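Local coordinates for hypothetical protein AF1704 (Archaeoglobus fulgidus, PDB 1ZBM) that probably converts cyclic dehypoxanthine futalosine into 1,4-dihydroxy-6-naphthoate, a carbon-carbon lyase step of menaquinone biosynthesis, using a fold of the periplasmic-binding-protein type, at residues I106-R111 and A147-H152; G90-A95 and L163-D168; T49-A54 and R111-N116. All coordinates share one frame; numbering follows the deposited sequence.

Contact 1 of 3, residues I106-R111 and A147-H152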
ATOM      1  N   ILE A 106     -16.644  12.301   1.786  1.00 18.94           N
ATOM      2  CA  ILE A 106     -16.016  11.076   1.295  1.00 16.92           C
ATOM      3  C   ILE A 106     -15.367  10.225   2.374  1.00 16.86           C
ATOM      4  O   ILE A 106     -14.509  10.701   3.137  1.00 15.89           O
ATOM      5  CB  ILE A 106     -14.930  11.380   0.239  1.00 17.57           C
ATOM      6  CG1 ILE A 106     -15.457  12.391  -0.787  1.00 18.43           C
ATOM      7  CG2 ILE A 106     -14.508  10.095  -0.453  1.00 13.11           C
ATOM      8  CD1 ILE A 106     -14.409  12.861  -1.780  1.00 18.99           C
ATOM      9  N   ALA A 107     -15.777   8.960   2.431  1.00 15.26           N
ATOM     10  CA  ALA A 107     -15.215   8.020   3.400  1.00 17.59           C
ATOM     11  C   ALA A 107     -13.785   7.696   2.968  1.00 16.75           C
ATOM     12  O   ALA A 107     -13.535   7.426   1.799  1.00 17.17           O
ATOM     13  CB  ALA A 107     -16.058   6.737   3.450  1.00 15.24           C
ATOM     14  N   VAL A 108     -12.861   7.743   3.921  1.00 17.08           N
ATOM     15  CA  VAL A 108     -11.446   7.466   3.673  1.00 16.26           C
ATOM     16  C   VAL A 108     -10.939   6.415   4.655  1.00 16.31           C
ATOM     17  O   VAL A 108     -11.230   6.484   5.852  1.00 17.08           O
ATOM     18  CB  VAL A 108     -10.590   8.734   3.842  1.00 14.45           C
ATOM     19  CG1 VAL A 108     -10.899   9.718   2.729  1.00 12.92           C
ATOM     20  CG2 VAL A 108     -10.869   9.356   5.201  1.00 12.21           C
ATOM     21  N   PRO A 109     -10.150   5.446   4.164  1.00 16.05           N
ATOM     22  CA  PRO A 109      -9.595   4.365   4.984  1.00 18.49           C
ATOM     23  C   PRO A 109      -8.576   4.799   6.039  1.00 20.30           C
ATOM     24  O   PRO A 109      -8.435   4.153   7.074  1.00 21.20           O
ATOM     25  CB  PRO A 109      -8.981   3.446   3.944  1.00 15.12           C
ATOM     26  CG  PRO A 109      -8.441   4.423   2.958  1.00 16.96           C
ATOM     27  CD  PRO A 109      -9.592   5.395   2.801  1.00 15.69           C
ATOM     28  N   GLY A 110      -7.856   5.878   5.763  1.00 22.65           N
ATOM     29  CA  GLY A 110      -6.853   6.339   6.698  1.00 23.68           C
ATOM     30  C   GLY A 110      -6.222   7.654   6.287  1.00 24.87           C
ATOM     31  O   GLY A 110      -5.817   7.860   5.131  1.00 27.31           O
ATOM     32  N   ARG A 111      -6.135   8.553   7.258  1.00 20.87           N
ATOM     33  CA  ARG A 111      -5.564   9.872   7.036  1.00 20.22           C
ATOM     34  C   ARG A 111      -4.171   9.866   6.421  1.00 17.37           C
ATOM     35  O   ARG A 111      -3.865  10.695   5.579  1.00 17.49           O
ATOM     36  CB  ARG A 111      -5.496  10.651   8.350  1.00 22.41           C
ATOM     37  CG  ARG A 111      -4.967  12.044   8.133  1.00 26.29           C
ATOM     38  CD  ARG A 111      -4.551  12.695   9.424  1.00 31.41           C
ATOM     39  NE  ARG A 111      -5.698  12.918  10.304  1.00 36.67           N
ATOM     40  CZ  ARG A 111      -5.681  13.735  11.352  1.00 39.41           C
ATOM     41  NH1 ARG A 111      -6.769  13.871  12.098  1.00 41.32           N
ATOM     42  NH2 ARG A 111      -4.577  14.420  11.645  1.00 39.02           N
ATOM     43  N   ALA A 147     -19.325   9.520  -1.250  1.00 13.46           N
ATOM     44  CA  ALA A 147     -18.348   8.714  -1.968  1.00 13.51           C
ATOM     45  C   ALA A 147     -17.364   8.031  -1.038  1.00 13.60           C
ATOM     46  O   ALA A 147     -17.286   8.360   0.142  1.00 11.99           O
ATOM     47  CB  ALA A 147     -17.602   9.581  -2.970  1.00 10.76           C
ATOM     48  N   GLY A 148     -16.620   7.071  -1.587  1.00 14.85           N
ATOM     49  CA  GLY A 148     -15.645   6.335  -0.805  1.00 12.86           C
ATOM     50  C   GLY A 148     -14.338   6.128  -1.543  1.00 13.43           C
ATOM     51  O   GLY A 148     -14.325   5.916  -2.757  1.00 12.54           O
ATOM     52  N   LEU A 149     -13.238   6.207  -0.801  1.00 13.88           N
ATOM     53  CA  LEU A 149     -11.906   6.015  -1.356  1.00 13.96           C
ATOM     54  C   LEU A 149     -11.515   4.557  -1.116  1.00 12.75           C
ATOM     55  O   LEU A 149     -11.534   4.084   0.017  1.00 14.83           O
ATOM     56  CB  LEU A 149     -10.918   6.953  -0.659  1.00 14.04           C
ATOM     57  CG  LEU A 149      -9.481   6.997  -1.184  1.00 14.86           C
ATOM     58  CD1 LEU A 149      -9.465   7.416  -2.662  1.00 16.35           C
ATOM     59  CD2 LEU A 149      -8.702   7.989  -0.347  1.00 16.90           C
ATOM     60  N   LEU A 150     -11.165   3.854  -2.186  1.00 13.20           N
ATOM     61  CA  LEU A 150     -10.795   2.444  -2.114  1.00 12.94           C
ATOM     62  C   LEU A 150      -9.323   2.247  -2.420  1.00 13.13           C
ATOM     63  O   LEU A 150      -8.886   2.489  -3.546  1.00 13.96           O
ATOM     64  CB  LEU A 150     -11.607   1.651  -3.137  1.00  9.36           C
ATOM     65  CG  LEU A 150     -13.101   1.924  -3.135  1.00 10.41           C
ATOM     66  CD1 LEU A 150     -13.768   1.274  -4.332  1.00  5.31           C
ATOM     67  CD2 LEU A 150     -13.688   1.402  -1.824  1.00  7.10           C
ATOM     68  N   ILE A 151      -8.566   1.781  -1.433  1.00 13.08           N
ATOM     69  CA  ILE A 151      -7.143   1.559  -1.632  1.00 15.44           C
ATOM     70  C   ILE A 151      -6.772   0.090  -1.785  1.00 15.61           C
ATOM     71  O   ILE A 151      -5.642  -0.238  -2.160  1.00 16.93           O
ATOM     72  CB  ILE A 151      -6.316   2.161  -0.469  1.00 15.04           C
ATOM     73  CG1 ILE A 151      -6.496   1.318   0.799  1.00 15.51           C
ATOM     74  CG2 ILE A 151      -6.780   3.579  -0.200  1.00 15.97           C
ATOM     75  CD1 ILE A 151      -5.667   1.803   1.972  1.00 15.39           C
ATOM     76  N   HIS A 152      -7.714  -0.798  -1.495  1.00 14.48           N
ATOM     77  CA  HIS A 152      -7.442  -2.230  -1.610  1.00 14.71           C
ATOM     78  C   HIS A 152      -8.125  -2.834  -2.833  1.00 14.60           C
ATOM     79  O   HIS A 152      -8.273  -2.159  -3.847  1.00 12.16           O
ATOM     80  CB  HIS A 152      -7.864  -2.950  -0.330  1.00 15.07           C
ATOM     81  CG  HIS A 152      -7.095  -2.512   0.880  1.00 15.25           C
ATOM     82  ND1 HIS A 152      -5.742  -2.737   1.024  1.00 14.95           N
ATOM     83  CD2 HIS A 152      -7.480  -1.818   1.978  1.00 13.52           C
ATOM     84  CE1 HIS A 152      -5.327  -2.200   2.159  1.00 16.96           C
ATOM     85  NE2 HIS A 152      -6.362  -1.635   2.757  1.00 15.04           N
TER
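The ring of P109 overlaps L149 at the end of the facing strand and I151 just beyond it: its CG rests 3.7 Å from CG2 of I151, while its CD lies 4.0 Å from CB of L149. These residues close the C-terminal end of two parallel neighbours, strands 105-108 and 147-150, in the five-stranded mixed sheet of one lobe of a periplasmic-binding-protein type fold. Two backbone bonds join the strands, with A107 giving N-H to A147 O (2.8 Å) and receiving L149 N on its own O (2.9 Å). At the start of the pair I106 and A147 share a face, where I106 CG2 sits 4.0 Å from A147 CB. That methyl, anti to the backbone N of I106, also comes 3.3 Å from A147 O. L149 turns CD2 to V108 CG1, and A115, predicted to bind substrate, covers both L149 and I151. Past the strand, I151 CG1 occupies the position between N and the carbonyl carbon (chi1 72°), which carries CD1 back toward the proline. H152, the predicted proton acceptor, follows directly, its ring also meeting F133 edge-to-face. One face of the imidazole is covered by I151 CG1, 3.4 Å above the ring plane and offset toward its rim.

Contact 2 of 3, residues G90-A95 and L163-D168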
ATOM      1  N   GLY A  90      -4.597   2.321  -9.918  1.00 17.46           N
ATOM      2  CA  GLY A  90      -4.351   2.677  -8.530  1.00 17.72           C
ATOM      3  C   GLY A  90      -5.642   2.934  -7.760  1.00 18.33           C
ATOM      4  O   GLY A  90      -6.704   2.479  -8.189  1.00 17.19           O
ATOM      5  N   PRO A  91      -5.592   3.649  -6.619  1.00 15.96           N
ATOM      6  CA  PRO A  91      -6.812   3.920  -5.850  1.00 17.39           C
ATOM      7  C   PRO A  91      -7.827   4.764  -6.602  1.00 16.86           C
ATOM      8  O   PRO A  91      -7.488   5.479  -7.544  1.00 16.44           O
ATOM      9  CB  PRO A  91      -6.288   4.619  -4.597  1.00 15.87           C
ATOM     10  CG  PRO A  91      -5.029   5.282  -5.079  1.00 15.95           C
ATOM     11  CD  PRO A  91      -4.414   4.193  -5.924  1.00 16.73           C
ATOM     12  N   VAL A  92      -9.080   4.679  -6.191  1.00 18.32           N
ATOM     13  CA  VAL A  92     -10.113   5.453  -6.847  1.00 18.43           C
ATOM     14  C   VAL A  92     -11.179   5.857  -5.854  1.00 18.47           C
ATOM     15  O   VAL A  92     -11.229   5.352  -4.737  1.00 19.37           O
ATOM     16  CB  VAL A  92     -10.775   4.635  -7.972  1.00 20.31           C
ATOM     17  CG1 VAL A  92      -9.767   4.336  -9.083  1.00 19.42           C
ATOM     18  CG2 VAL A  92     -11.327   3.337  -7.401  1.00 20.31           C
ATOM     19  N   VAL A  93     -12.020   6.793  -6.264  1.00 19.18           N
ATOM     20  CA  VAL A  93     -13.119   7.229  -5.433  1.00 17.48           C
ATOM     21  C   VAL A  93     -14.344   6.757  -6.218  1.00 19.68           C
ATOM     22  O   VAL A  93     -14.440   6.979  -7.425  1.00 19.47           O
ATOM     23  CB  VAL A  93     -13.107   8.759  -5.258  1.00 16.34           C
ATOM     24  CG1 VAL A  93     -14.364   9.218  -4.539  1.00 14.82           C
ATOM     25  CG2 VAL A  93     -11.871   9.166  -4.461  1.00 13.17           C
ATOM     26  N   VAL A  94     -15.251   6.064  -5.543  1.00 20.99           N
ATOM     27  CA  VAL A  94     -16.439   5.537  -6.192  1.00 22.23           C
ATOM     28  C   VAL A  94     -17.714   6.110  -5.585  1.00 22.37           C
ATOM     29  O   VAL A  94     -17.713   6.553  -4.431  1.00 22.07           O
ATOM     30  CB  VAL A  94     -16.502   4.005  -6.058  1.00 22.99           C
ATOM     31  CG1 VAL A  94     -16.775   3.624  -4.602  1.00 22.95           C
ATOM     32  CG2 VAL A  94     -17.581   3.457  -6.952  1.00 27.26           C
ATOM     33  N   ALA A  95     -18.800   6.080  -6.359  1.00 21.49           N
ATOM     34  CA  ALA A  95     -20.095   6.598  -5.906  1.00 20.93           C
ATOM     35  C   ALA A  95     -21.256   5.888  -6.604  1.00 20.98           C
ATOM     36  O   ALA A  95     -21.057   5.211  -7.605  1.00 19.79           O
ATOM     37  CB  ALA A  95     -20.173   8.102  -6.154  1.00 18.69           C
ATOM     38  N   LEU A 163     -21.470   0.147  -8.532  1.00 25.79           N
ATOM     39  CA  LEU A 163     -20.870   1.451  -8.298  1.00 24.02           C
ATOM     40  C   LEU A 163     -19.963   1.802  -9.472  1.00 25.35           C
ATOM     41  O   LEU A 163     -19.579   0.929 -10.257  1.00 26.36           O
ATOM     42  CB  LEU A 163     -20.050   1.445  -7.002  1.00 22.02           C
ATOM     43  CG  LEU A 163     -20.735   1.188  -5.648  1.00 20.78           C
ATOM     44  CD1 LEU A 163     -19.662   1.008  -4.579  1.00 18.83           C
ATOM     45  CD2 LEU A 163     -21.673   2.333  -5.283  1.00 15.95           C
ATOM     46  N   LYS A 164     -19.641   3.084  -9.604  1.00 24.54           N
ATOM     47  CA  LYS A 164     -18.761   3.532 -10.671  1.00 26.16           C
ATOM     48  C   LYS A 164     -17.761   4.569 -10.192  1.00 25.34           C
ATOM     49  O   LYS A 164     -18.021   5.336  -9.264  1.00 25.09           O
ATOM     50  CB  LYS A 164     -19.556   4.090 -11.859  1.00 28.55           C
ATOM     51  CG  LYS A 164     -20.850   4.799 -11.513  1.00 30.46           C
ATOM     52  CD  LYS A 164     -22.014   3.815 -11.431  1.00 33.92           C
ATOM     53  CE  LYS A 164     -22.286   3.144 -12.784  1.00 36.25           C
ATOM     54  NZ  LYS A 164     -22.668   4.126 -13.855  1.00 38.15           N
ATOM     55  N   CYS A 165     -16.603   4.561 -10.837  1.00 24.54           N
ATOM     56  CA  CYS A 165     -15.530   5.475 -10.518  1.00 24.44           C
ATOM     57  C   CYS A 165     -15.881   6.904 -10.923  1.00 24.87           C
ATOM     58  O   CYS A 165     -16.278   7.170 -12.067  1.00 24.65           O
ATOM     59  CB  CYS A 165     -14.246   5.029 -11.226  1.00 24.06           C
ATOM     60  SG  CYS A 165     -12.846   6.143 -10.992  1.00 24.09           S
ATOM     61  N   VAL A 166     -15.749   7.818  -9.965  1.00 23.49           N
ATOM     62  CA  VAL A 166     -16.023   9.233 -10.189  1.00 22.46           C
ATOM     63  C   VAL A 166     -14.709  10.005 -10.207  1.00 22.46           C
ATOM     64  O   VAL A 166     -14.656  11.140 -10.672  1.00 23.67           O
ATOM     65  CB  VAL A 166     -16.933   9.812  -9.088  1.00 22.94           C
ATOM     66  CG1 VAL A 166     -18.298   9.144  -9.136  1.00 22.44           C
ATOM     67  CG2 VAL A 166     -16.300   9.608  -7.719  1.00 22.65           C
ATOM     68  N   LEU A 167     -13.653   9.390  -9.678  1.00 22.14           N
ATOM     69  CA  LEU A 167     -12.316   9.998  -9.672  1.00 20.02           C
ATOM     70  C   LEU A 167     -11.306   8.865  -9.755  1.00 19.01           C
ATOM     71  O   LEU A 167     -11.220   8.024  -8.855  1.00 17.95           O
ATOM     72  CB  LEU A 167     -12.071  10.812  -8.386  1.00 21.07           C
ATOM     73  CG  LEU A 167     -10.850  11.752  -8.304  1.00 20.93           C
ATOM     74  CD1 LEU A 167     -10.700  12.299  -6.879  1.00 18.38           C
ATOM     75  CD2 LEU A 167      -9.580  11.029  -8.700  1.00 20.73           C
ATOM     76  N   ASP A 168     -10.551   8.837 -10.845  1.00 18.91           N
ATOM     77  CA  ASP A 168      -9.528   7.807 -11.016  1.00 20.29           C
ATOM     78  C   ASP A 168      -8.211   8.483 -10.633  1.00 17.79           C
ATOM     79  O   ASP A 168      -7.650   9.241 -11.415  1.00 17.55           O
ATOM     80  CB  ASP A 168      -9.488   7.321 -12.476  1.00 22.46           C
ATOM     81  CG  ASP A 168      -8.586   6.123 -12.668  1.00 26.19           C
ATOM     82  OD1 ASP A 168      -7.386   6.207 -12.297  1.00 27.12           O
ATOM     83  OD2 ASP A 168      -9.076   5.086 -13.185  1.00 29.69           O
TER
HETATM   84  O   HOH W   1      -6.728   4.900 -10.270  1.00 26.36           O
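V93 meets two consecutive residues of the other strand: its CG1 lies 3.7 Å from V166 CG2 and its CB 3.9 Å from L167 CB, both pairs slanting across one another. This is the tightly packed part. A95 CB extends the same apolar patch by touching V166 CG1 at 3.7 Å, while L101 and L119 cover V93 and L167 from outside the pair. The V166 methyl reaches V93 because chi1 of -64° places CG2 between the backbone N and the carbonyl carbon, close to V93 O. That oxygen marks a classic beta bulge in an antiparallel pair. V166 N binds V93 O at 3.0 Å, and L167 N reaches the same oxygen in a weaker bond. The register moves by one residue here, and the chain turns a corner at V166. Strand 164-168 is an outermost strand of the sheet. On the D168 side of the bulge, V93 N donates to L167 O; on the other, A95 and K164 form a two-bond pair. V92 CB stands 4.0 Å from C165 SG, but beyond it the V92/D168 end is looser, with D168 partly exposed and a water donating to P91 O (2.9 Å). The same water comes implausibly close to D168 OD1, so a bond there is doubtful. That carboxylate oxygen accepts from D171 N, making D168 the N-cap of helix 169-174. At the opposite end the bent side chain of K164, partly exposed, runs past A95 O and touches E98.

Contact 3 of 3, residues T49-A54 and R111-N116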
ATOM      1  N   THR A  49      -2.926   1.332  10.712  1.00 16.35           N
ATOM      2  CA  THR A  49      -2.412   1.031  12.053  1.00 15.41           C
ATOM      3  C   THR A  49      -0.878   1.092  12.046  1.00 15.49           C
ATOM      4  O   THR A  49      -0.259   1.590  12.995  1.00 16.39           O
ATOM      5  CB  THR A  49      -2.858  -0.375  12.524  1.00 16.07           C
ATOM      6  OG1 THR A  49      -4.288  -0.417  12.622  1.00 15.10           O
ATOM      7  CG2 THR A  49      -2.249  -0.715  13.891  1.00 15.36           C
ATOM      8  N   LEU A  50      -0.269   0.591  10.970  1.00 13.07           N
ATOM      9  CA  LEU A  50       1.187   0.606  10.840  1.00 12.83           C
ATOM     10  C   LEU A  50       1.718   2.022  10.565  1.00 10.65           C
ATOM     11  O   LEU A  50       2.801   2.384  11.021  1.00 11.27           O
ATOM     12  CB  LEU A  50       1.653  -0.354   9.726  1.00 11.33           C
ATOM     13  CG  LEU A  50       1.271  -1.835   9.831  1.00 10.34           C
ATOM     14  CD1 LEU A  50       2.045  -2.663   8.793  1.00 10.33           C
ATOM     15  CD2 LEU A  50       1.590  -2.339  11.230  1.00 11.04           C
ATOM     16  N   ASN A  51       0.963   2.820   9.818  1.00 11.81           N
ATOM     17  CA  ASN A  51       1.394   4.184   9.528  1.00 13.23           C
ATOM     18  C   ASN A  51       1.460   4.962  10.832  1.00 12.52           C
ATOM     19  O   ASN A  51       2.361   5.759  11.027  1.00 12.27           O
ATOM     20  CB  ASN A  51       0.427   4.892   8.577  1.00 10.41           C
ATOM     21  CG  ASN A  51       0.542   4.399   7.153  1.00 10.93           C
ATOM     22  OD1 ASN A  51       1.597   3.918   6.738  1.00 10.74           O
ATOM     23  ND2 ASN A  51      -0.536   4.536   6.386  1.00  7.13           N
ATOM     24  N   ARG A  52       0.500   4.728  11.720  1.00 13.63           N
ATOM     25  CA  ARG A  52       0.474   5.420  12.996  1.00 15.03           C
ATOM     26  C   ARG A  52       1.508   4.881  13.978  1.00 13.15           C
ATOM     27  O   ARG A  52       2.246   5.652  14.581  1.00 12.74           O
ATOM     28  CB  ARG A  52      -0.938   5.357  13.590  1.00 16.92           C
ATOM     29  CG  ARG A  52      -1.931   6.277  12.876  1.00 21.53           C
ATOM     30  CD  ARG A  52      -3.346   6.140  13.413  1.00 26.52           C
ATOM     31  NE  ARG A  52      -4.234   7.196  12.888  1.00 31.34           N
ATOM     32  CZ  ARG A  52      -4.249   8.456  13.324  1.00 30.06           C
ATOM     33  NH1 ARG A  52      -3.428   8.831  14.296  1.00 30.49           N
ATOM     34  NH2 ARG A  52      -5.079   9.341  12.792  1.00 30.60           N
ATOM     35  N   LYS A  53       1.584   3.562  14.132  1.00 13.48           N
ATOM     36  CA  LYS A  53       2.555   2.975  15.054  1.00 14.56           C
ATOM     37  C   LYS A  53       3.986   3.281  14.629  1.00 14.55           C
ATOM     38  O   LYS A  53       4.909   3.204  15.436  1.00 14.63           O
ATOM     39  CB  LYS A  53       2.372   1.462  15.142  1.00 17.11           C
ATOM     40  CG  LYS A  53       1.142   1.031  15.902  1.00 18.88           C
ATOM     41  CD  LYS A  53       1.227  -0.447  16.186  1.00 19.78           C
ATOM     42  CE  LYS A  53       0.279  -0.855  17.293  1.00 19.53           C
ATOM     43  NZ  LYS A  53       0.469  -2.301  17.618  1.00 21.10           N
ATOM     44  N   ALA A  54       4.161   3.635  13.358  1.00 13.92           N
ATOM     45  CA  ALA A  54       5.479   3.955  12.820  1.00 13.57           C
ATOM     46  C   ALA A  54       6.030   5.255  13.402  1.00 13.75           C
ATOM     47  O   ALA A  54       7.223   5.549  13.275  1.00 13.48           O
ATOM     48  CB  ALA A  54       5.408   4.050  11.292  1.00  9.26           C
ATOM     49  N   ARG A 111      -6.135   8.553   7.258  1.00 20.87           N
ATOM     50  CA  ARG A 111      -5.564   9.872   7.036  1.00 20.22           C
ATOM     51  C   ARG A 111      -4.171   9.866   6.421  1.00 17.37           C
ATOM     52  O   ARG A 111      -3.865  10.695   5.579  1.00 17.49           O
ATOM     53  CB  ARG A 111      -5.496  10.651   8.350  1.00 22.41           C
ATOM     54  CG  ARG A 111      -4.967  12.044   8.133  1.00 26.29           C
ATOM     55  CD  ARG A 111      -4.551  12.695   9.424  1.00 31.41           C
ATOM     56  NE  ARG A 111      -5.698  12.918  10.304  1.00 36.67           N
ATOM     57  CZ  ARG A 111      -5.681  13.735  11.352  1.00 39.41           C
ATOM     58  NH1 ARG A 111      -6.769  13.871  12.098  1.00 41.32           N
ATOM     59  NH2 ARG A 111      -4.577  14.420  11.645  1.00 39.02           N
ATOM     60  N   TYR A 112      -3.332   8.933   6.849  1.00 17.85           N
ATOM     61  CA  TYR A 112      -1.965   8.876   6.366  1.00 16.64           C
ATOM     62  C   TYR A 112      -1.691   8.017   5.132  1.00 16.45           C
ATOM     63  O   TYR A 112      -0.535   7.812   4.771  1.00 15.70           O
ATOM     64  CB  TYR A 112      -1.049   8.453   7.517  1.00 17.55           C
ATOM     65  CG  TYR A 112      -0.991   9.479   8.642  1.00 18.46           C
ATOM     66  CD1 TYR A 112      -0.394  10.726   8.449  1.00 19.19           C
ATOM     67  CD2 TYR A 112      -1.561   9.217   9.881  1.00 16.48           C
ATOM     68  CE1 TYR A 112      -0.371  11.689   9.468  1.00 20.99           C
ATOM     69  CE2 TYR A 112      -1.548  10.170  10.904  1.00 17.70           C
ATOM     70  CZ  TYR A 112      -0.956  11.401  10.693  1.00 21.56           C
ATOM     71  OH  TYR A 112      -0.971  12.365  11.680  1.00 25.31           O
ATOM     72  N   THR A 113      -2.726   7.522   4.467  1.00 14.55           N
ATOM     73  CA  THR A 113      -2.479   6.710   3.288  1.00 14.58           C
ATOM     74  C   THR A 113      -2.139   7.591   2.112  1.00 14.34           C
ATOM     75  O   THR A 113      -2.528   8.759   2.049  1.00 14.95           O
ATOM     76  CB  THR A 113      -3.685   5.904   2.892  1.00 15.75           C
ATOM     77  OG1 THR A 113      -4.692   6.790   2.388  1.00 14.61           O
ATOM     78  CG2 THR A 113      -4.214   5.149   4.090  1.00 15.44           C
ATOM     79  N   THR A 114      -1.405   7.018   1.172  1.00 14.06           N
ATOM     80  CA  THR A 114      -1.021   7.738  -0.026  1.00 13.73           C
ATOM     81  C   THR A 114      -2.269   8.148  -0.809  1.00 13.94           C
ATOM     82  O   THR A 114      -2.324   9.234  -1.390  1.00 15.43           O
ATOM     83  CB  THR A 114      -0.114   6.861  -0.886  1.00 12.68           C
ATOM     84  OG1 THR A 114       1.094   6.603  -0.162  1.00 15.52           O
ATOM     85  CG2 THR A 114       0.227   7.560  -2.192  1.00 12.72           C
ATOM     86  N   ALA A 115      -3.278   7.284  -0.801  1.00 12.50           N
ATOM     87  CA  ALA A 115      -4.519   7.569  -1.508  1.00 15.24           C
ATOM     88  C   ALA A 115      -5.200   8.812  -0.944  1.00 16.74           C
ATOM     89  O   ALA A 115      -5.884   9.537  -1.670  1.00 16.81           O
ATOM     90  CB  ALA A 115      -5.466   6.374  -1.423  1.00 11.23           C
ATOM     91  N   ASN A 116      -5.035   9.062   0.350  1.00 17.88           N
ATOM     92  CA  ASN A 116      -5.657  10.242   0.925  1.00 19.42           C
ATOM     93  C   ASN A 116      -4.922  11.485   0.460  1.00 19.66           C
ATOM     94  O   ASN A 116      -5.542  12.471   0.054  1.00 20.19           O
ATOM     95  CB  ASN A 116      -5.656  10.182   2.445  1.00 22.70           C
ATOM     96  CG  ASN A 116      -7.017  10.498   3.016  1.00 26.16           C
ATOM     97  OD1 ASN A 116      -7.626  11.526   2.674  1.00 24.27           O
ATOM     98  ND2 ASN A 116      -7.515   9.618   3.879  1.00 27.19           N
TER
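Consistent with the two-lobed periplasmic-binding-protein type fold, this contact lies between the lobes: the turn 111-113 from the sheet of strands 105-108 and 147-150 packs on helix 47-53, which goes with the sheet of strands 11-16, 39-44 and 61-65. T114 and A115, predicted to bind substrate, follow the turn at the start of helix 114-122. Y112 carries most of the contact. Its CB meets N51 CB at 4.0 Å, and the far side of its ring reaches the guanidinium of R52. There CE2, at the ring edge, stands 3.9 Å above the guanidinium plane and over its centre, with the two planes 73° apart. The group thus lies against the rim of the tyrosine and not over its face, unlike a stacked cation-pi pair. The R52 chain is extended from CG to NE, which brings the guanidinium up to the CE2 edge. R111 adds its CD over one face of the Y112 ring, 4.0 Å from the plane and toward the rim. Its NE lies 4.4 Å from R52 NH2, a nearness of like charges that is probably mildly unfavourable; the R52 end is exposed. No hydrogen bond crosses between the segments. E48 links them instead, accepting N51 ND2 on one carboxylate oxygen and Y112 N on the other, while N51 OD1 takes the backbone N-H of S65. T113 is the N-cap of helix 114-122: its OG1 accepts N116 N at 3.1 Å and also bonds G110 O. In helix 66-69, A68 touches both N51 and Y112, and H67 binds T113 O through ND1; in strand 61-65, I64 touches N51 and S65 touches T114.

How the contacts relate
Contacts 1 and 2 belong to one mixed sheet, in which strands 147-150 and 92-95 are neighbours joined by G148 O to V94 N and L150 N to V92 O. Contact 1 is the buried, parallel part; contact 2 reaches an outermost strand, antiparallel and bulged, with water and a helix cap at its margin. Contact 3 differs in kind, joining helix 47-53 to the turn before helix 114-122 by a tyrosine, an amide and arginines, without a direct hydrogen bond and partly at the surface. It shares R111 with contact 1, where strand 105-108 gives way to helix 114-122. A115 of that helix, in the predicted substrate site, touches I151 of contact 1; contact 2 reaches it only through P91.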